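Local coordinates for protein cysteine protease (Listeria monocytogenes, PDB 5HU4) that cleaves the C-terminal sorting signal of surface proteins and, through a thioester intermediate, transfers them covalently to the cell wall as a transpeptidase, at residues V97-I109 with T118-T130. Sequence-based numbering, arbitrary orientation.
Sequences VIDNTKDARITLI and TKRFVAVGELEKT
R105 and E126 extend side by side from neighbouring strands on the sheet face they share with T107, V124, I109 and V122. The guanidinium lies between two methyl groups, both offset toward the rim of the group: V124 CG1 sits over one face, 3.6 Å from R105 NH1, and T101 CG2 lies over the opposite face. At its edge, R105 NE makes an almost straight bond of 2.8 Å to the syn lone pair of D103 OD2, which helps to hold the group's rotation. E126 bends at chi2 (-69°) and brings its carboxylate up nearly perpendicular to the guanidinium plane; OE2 stands 3.4 Å from R105 NH2, well out of that plane, so this salt bridge rests on charge alone. D103 OD2 and E126 OE1 are only 2.8 Å apart, a like-charge approach that the shared arginine probably offsets.

Further along this face, V122 CG1, anti to the backbone N (chi1 -175°), reaches both T107 CG2 at 3.8 Å and V97 CG2, from the loop that leads into strand 105-111. T107 OG1 is hydrogen-bonded to N44 OD1 of strand 44-48. On the other face L108 pairs with A123 and I106 with G125, where I106 CG2 lies against the glycine backbone. Paired backbone bonds join each of these couples, and L127 N to A104 O (2.9 Å) extends the pairing to the residue just before strand 105-111; A104 CB packs against L127 CB and CD2. R120, salt-bridged to E92, lies close to C111. The two strands form an antiparallel hairpin of the sortase beta-barrel, and C111, the active-site cysteine, ends strand 105-111, where the connecting loop begins.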
loop_
_atom_site.group_PDB
_atom_site.type_symbol
_atom_site.label_atom_id
_atom_site.label_comp_id
_atom_site.label_asym_id
_atom_site.label_seq_id
_atom_site.Cartn_x
_atom_site.Cartn_y
_atom_site.Cartn_z
ATOM N N VAL A 97 -0.013 -13.954 -3.108
ATOM C CA VAL A 97 -0.705 -12.674 -2.998
ATOM C C VAL A 97 0.131 -11.522 -3.571
ATOM O O VAL A 97 -0.331 -10.382 -3.653
ATOM C CB VAL A 97 -1.081 -12.378 -1.527
ATOM C CG1 VAL A 97 0.104 -11.791 -0.773
ATOM C CG2 VAL A 97 -2.285 -11.450 -1.453
ATOM N N ILE A 98 1.352 -11.834 -3.989
ATOM C CA ILE A 98 2.253 -10.846 -4.577
ATOM C C ILE A 98 2.157 -10.873 -6.106
ATOM O O ILE A 98 2.314 -9.843 -6.771
ATOM C CB ILE A 98 3.713 -11.091 -4.110
ATOM C CG1 ILE A 98 3.980 -10.344 -2.803
ATOM C CG2 ILE A 98 4.723 -10.661 -5.159
ATOM C CD1 ILE A 98 4.675 -11.182 -1.753
ATOM N N ASP A 99 1.862 -12.052 -6.649
ATOM C CA ASP A 99 1.768 -12.262 -8.093
ATOM C C ASP A 99 0.818 -11.289 -8.788
ATOM O O ASP A 99 -0.187 -10.866 -8.215
ATOM C CB ASP A 99 1.322 -13.696 -8.389
ATOM C CG ASP A 99 2.206 -14.728 -7.726
ATOM O OD1 ASP A 99 3.412 -14.456 -7.556
ATOM O OD2 ASP A 99 1.698 -15.817 -7.383
ATOM N N ASN A 100 1.148 -10.943 -10.029
ATOM C CA ASN A 100 0.320 -10.050 -10.828
ATOM C C ASN A 100 -1.037 -10.671 -11.146
ATOM O O ASN A 100 -1.183 -11.893 -11.156
ATOM C CB ASN A 100 1.044 -9.679 -12.123
ATOM C CG ASN A 100 0.391 -8.517 -12.847
ATOM O OD1 ASN A 100 0.399 -7.385 -12.364
ATOM N ND2 ASN A 100 -0.179 -8.795 -14.013
ATOM N N THR A 101 -2.029 -9.824 -11.399
ATOM C CA THR A 101 -3.372 -10.296 -11.708
ATOM C C THR A 101 -3.900 -9.648 -12.982
ATOM O O THR A 101 -3.310 -8.694 -13.494
ATOM C CB THR A 101 -4.347 -10.016 -10.550
ATOM O OG1 THR A 101 -4.326 -8.620 -10.228
ATOM C CG2 THR A 101 -3.964 -10.825 -9.318
ATOM N N LYS A 102 -5.008 -10.170 -13.496
ATOM C CA LYS A 102 -5.616 -9.611 -14.699
ATOM C C LYS A 102 -6.412 -8.363 -14.350
ATOM O O LYS A 102 -6.400 -7.374 -15.082
ATOM C CB LYS A 102 -6.512 -10.640 -15.395
ATOM C CG LYS A 102 -5.772 -11.785 -16.088
ATOM C CD LYS A 102 -4.275 -11.512 -16.214
ATOM C CE LYS A 102 -3.734 -11.886 -17.583
ATOM N NZ LYS A 102 -2.348 -11.374 -17.779
ATOM N N ASP A 103 -7.098 -8.420 -13.215
ATOM C CA ASP A 103 -7.812 -7.269 -12.684
ATOM C C ASP A 103 -6.825 -6.259 -12.112
ATOM O O ASP A 103 -5.784 -6.634 -11.571
ATOM C CB ASP A 103 -8.804 -7.703 -11.607
ATOM C CG ASP A 103 -8.127 -8.408 -10.444
ATOM O OD1 ASP A 103 -7.643 -9.546 -10.632
ATOM O OD2 ASP A 103 -8.073 -7.823 -9.342
ATOM N N ALA A 104 -7.147 -4.976 -12.239
ATOM C CA ALA A 104 -6.326 -3.931 -11.642
ATOM C C ALA A 104 -6.587 -3.869 -10.141
ATOM O O ALA A 104 -7.713 -3.613 -9.710
ATOM C CB ALA A 104 -6.606 -2.590 -12.294
ATOM N N ARG A 105 -5.550 -4.113 -9.348
ATOM C CA ARG A 105 -5.706 -4.167 -7.899
ATOM C C ARG A 105 -4.461 -3.694 -7.159
ATOM O O ARG A 105 -3.363 -3.672 -7.716
ATOM C CB ARG A 105 -6.043 -5.590 -7.456
ATOM C CG ARG A 105 -4.957 -6.597 -7.793
ATOM C CD ARG A 105 -5.103 -7.874 -6.984
ATOM N NE ARG A 105 -6.358 -8.563 -7.265
ATOM C CZ ARG A 105 -6.842 -9.556 -6.528
ATOM N NH1 ARG A 105 -6.173 -9.979 -5.463
ATOM N NH2 ARG A 105 -7.993 -10.127 -6.855
ATOM N N ILE A 106 -4.647 -3.317 -5.897
ATOM C CA ILE A 106 -3.530 -3.001 -5.017
ATOM C C ILE A 106 -3.525 -3.991 -3.854
ATOM O O ILE A 106 -4.580 -4.408 -3.373
ATOM C CB ILE A 106 -3.597 -1.544 -4.497
ATOM C CG1 ILE A 106 -2.283 -1.151 -3.817
ATOM C CG2 ILE A 106 -4.784 -1.347 -3.561
ATOM C CD1 ILE A 106 -2.247 0.285 -3.340
ATOM N N THR A 107 -2.333 -4.389 -3.422
ATOM C CA THR A 107 -2.205 -5.373 -2.355
ATOM C C THR A 107 -1.291 -4.869 -1.244
ATOM O O THR A 107 -0.074 -4.813 -1.406
ATOM C CB THR A 107 -1.663 -6.713 -2.890
ATOM O OG1 THR A 107 -2.498 -7.174 -3.960
ATOM C CG2 THR A 107 -1.634 -7.756 -1.785
ATOM N N LEU A 108 -1.889 -4.505 -0.115
ATOM C CA LEU A 108 -1.132 -3.988 1.018
ATOM C C LEU A 108 -0.765 -5.114 1.980
ATOM O O LEU A 108 -1.630 -5.869 2.424
ATOM C CB LEU A 108 -1.926 -2.904 1.747
ATOM C CG LEU A 108 -2.447 -1.763 0.870
ATOM C CD1 LEU A 108 -2.999 -0.634 1.725
ATOM C CD2 LEU A 108 -1.350 -1.258 -0.055
ATOM N N ILE A 109 0.522 -5.220 2.297
ATOM C CA ILE A 109 1.012 -6.313 3.128
ATOM C C ILE A 109 1.805 -5.814 4.330
ATOM O O ILE A 109 2.733 -5.015 4.190
ATOM C CB ILE A 109 1.899 -7.278 2.314
ATOM C CG1 ILE A 109 1.157 -7.765 1.068
ATOM C CG2 ILE A 109 2.339 -8.456 3.174
ATOM C CD1 ILE A 109 1.957 -8.718 0.214
ATOM N N THR A 118 5.239 -15.095 11.701
ATOM C CA THR A 118 5.217 -15.717 10.386
ATOM C C THR A 118 3.901 -15.411 9.684
ATOM O O THR A 118 3.634 -15.918 8.596
ATOM C CB THR A 118 5.402 -17.241 10.475
ATOM O OG1 THR A 118 4.332 -17.809 11.243
ATOM C CG2 THR A 118 6.728 -17.577 11.136
ATOM N N LYS A 119 3.080 -14.582 10.318
ATOM C CA LYS A 119 1.764 -14.258 9.784
ATOM C C LYS A 119 1.709 -12.834 9.239
ATOM O O LYS A 119 2.316 -11.918 9.794
ATOM C CB LYS A 119 0.693 -14.458 10.860
ATOM C CG LYS A 119 0.469 -15.916 11.253
ATOM C CD LYS A 119 0.775 -16.861 10.093
ATOM C CE LYS A 119 0.489 -18.312 10.454
ATOM N NZ LYS A 119 -0.954 -18.556 10.738
ATOM N N ARG A 120 0.979 -12.662 8.142
ATOM C CA ARG A 120 0.858 -11.364 7.492
ATOM C C ARG A 120 -0.599 -10.942 7.379
ATOM O O ARG A 120 -1.474 -11.772 7.124
ATOM C CB ARG A 120 1.489 -11.401 6.098
ATOM C CG ARG A 120 2.960 -11.771 6.075
ATOM C CD ARG A 120 3.824 -10.640 6.602
ATOM N NE ARG A 120 5.224 -11.039 6.713
ATOM C CZ ARG A 120 5.740 -11.665 7.765
ATOM N NH1 ARG A 120 4.973 -11.965 8.806
ATOM N NH2 ARG A 120 7.025 -11.990 7.780
ATOM N N PHE A 121 -0.862 -9.653 7.570
ATOM C CA PHE A 121 -2.183 -9.109 7.288
ATOM C C PHE A 121 -2.193 -8.551 5.871
ATOM O O PHE A 121 -1.280 -7.822 5.478
ATOM C CB PHE A 121 -2.571 -8.025 8.295
ATOM C CG PHE A 121 -3.946 -7.455 8.072
ATOM C CD1 PHE A 121 -4.131 -6.340 7.269
ATOM C CD2 PHE A 121 -5.057 -8.037 8.665
ATOM C CE1 PHE A 121 -5.396 -5.818 7.060
ATOM C CE2 PHE A 121 -6.322 -7.517 8.460
ATOM C CZ PHE A 121 -6.490 -6.406 7.658
ATOM N N VAL A 122 -3.223 -8.899 5.107
ATOM C CA VAL A 122 -3.307 -8.478 3.714
ATOM C C VAL A 122 -4.600 -7.721 3.431
ATOM O O VAL A 122 -5.683 -8.148 3.832
ATOM C CB VAL A 122 -3.213 -9.683 2.759
ATOM C CG1 VAL A 122 -3.191 -9.214 1.313
ATOM C CG2 VAL A 122 -1.975 -10.506 3.067
ATOM N N ALA A 123 -4.473 -6.592 2.742
ATOM C CA ALA A 123 -5.629 -5.821 2.305
ATOM C C ALA A 123 -5.591 -5.636 0.791
ATOM O O ALA A 123 -4.644 -5.060 0.250
ATOM C CB ALA A 123 -5.672 -4.474 3.009
ATOM N N VAL A 124 -6.622 -6.129 0.113
ATOM C CA VAL A 124 -6.708 -6.025 -1.339
ATOM C C VAL A 124 -7.778 -5.017 -1.749
ATOM O O VAL A 124 -8.892 -5.029 -1.219
ATOM C CB VAL A 124 -7.017 -7.393 -1.986
ATOM C CG1 VAL A 124 -7.359 -7.234 -3.463
ATOM C CG2 VAL A 124 -5.844 -8.344 -1.802
ATOM N N GLY A 125 -7.432 -4.140 -2.686
ATOM C CA GLY A 125 -8.373 -3.160 -3.192
ATOM C C GLY A 125 -8.425 -3.145 -4.707
ATOM O O GLY A 125 -7.388 -3.101 -5.368
ATOM N N GLU A 126 -9.634 -3.185 -5.258
ATOM C CA GLU A 126 -9.819 -3.136 -6.705
ATOM C C GLU A 126 -9.818 -1.696 -7.210
ATOM O O GLU A 126 -10.365 -0.803 -6.559
ATOM C CB GLU A 126 -11.125 -3.828 -7.100
ATOM C CG GLU A 126 -11.210 -5.290 -6.692
ATOM C CD GLU A 126 -10.249 -6.168 -7.467
ATOM O OE1 GLU A 126 -9.951 -5.841 -8.635
ATOM O OE2 GLU A 126 -9.793 -7.188 -6.908
ATOM N N LEU A 127 -9.203 -1.476 -8.369
ATOM C CA LEU A 127 -9.160 -0.147 -8.968
ATOM C C LEU A 127 -10.561 0.303 -9.355
ATOM O O LEU A 127 -11.309 -0.443 -9.990
ATOM C CB LEU A 127 -8.239 -0.130 -10.188
ATOM C CG LEU A 127 -8.000 1.228 -10.853
ATOM C CD1 LEU A 127 -7.203 2.152 -9.942
ATOM C CD2 LEU A 127 -7.298 1.056 -12.194
ATOM N N GLU A 128 -10.916 1.522 -8.966
ATOM C CA GLU A 128 -12.265 2.020 -9.194
ATOM C C GLU A 128 -12.260 3.165 -10.205
ATOM O O GLU A 128 -13.181 3.290 -11.018
ATOM C CB GLU A 128 -12.897 2.449 -7.864
ATOM C CG GLU A 128 -13.761 3.698 -7.924
ATOM C CD GLU A 128 -14.379 4.038 -6.580
ATOM O OE1 GLU A 128 -14.048 3.363 -5.583
ATOM O OE2 GLU A 128 -15.198 4.979 -6.517
ATOM N N LYS A 129 -11.212 3.986 -10.166
ATOM C CA LYS A 129 -11.052 5.060 -11.144
ATOM C C LYS A 129 -9.610 5.559 -11.223
ATOM O O LYS A 129 -8.829 5.397 -10.284
ATOM C CB LYS A 129 -11.987 6.226 -10.818
ATOM C CG LYS A 129 -11.460 7.171 -9.753
ATOM C CD LYS A 129 -12.543 8.135 -9.295
ATOM C CE LYS A 129 -13.650 7.398 -8.560
ATOM N NZ LYS A 129 -14.575 8.332 -7.864
ATOM N N THR A 130 -9.268 6.164 -12.358
ATOM C CA THR A 130 -7.948 6.747 -12.568
ATOM C C THR A 130 -8.091 8.148 -13.155
ATOM O O THR A 130 -8.864 8.357 -14.090
ATOM C CB THR A 130 -7.087 5.881 -13.508
ATOM O OG1 THR A 130 -6.899 4.582 -12.932
ATOM C CG2 THR A 130 -5.725 6.525 -13.739
#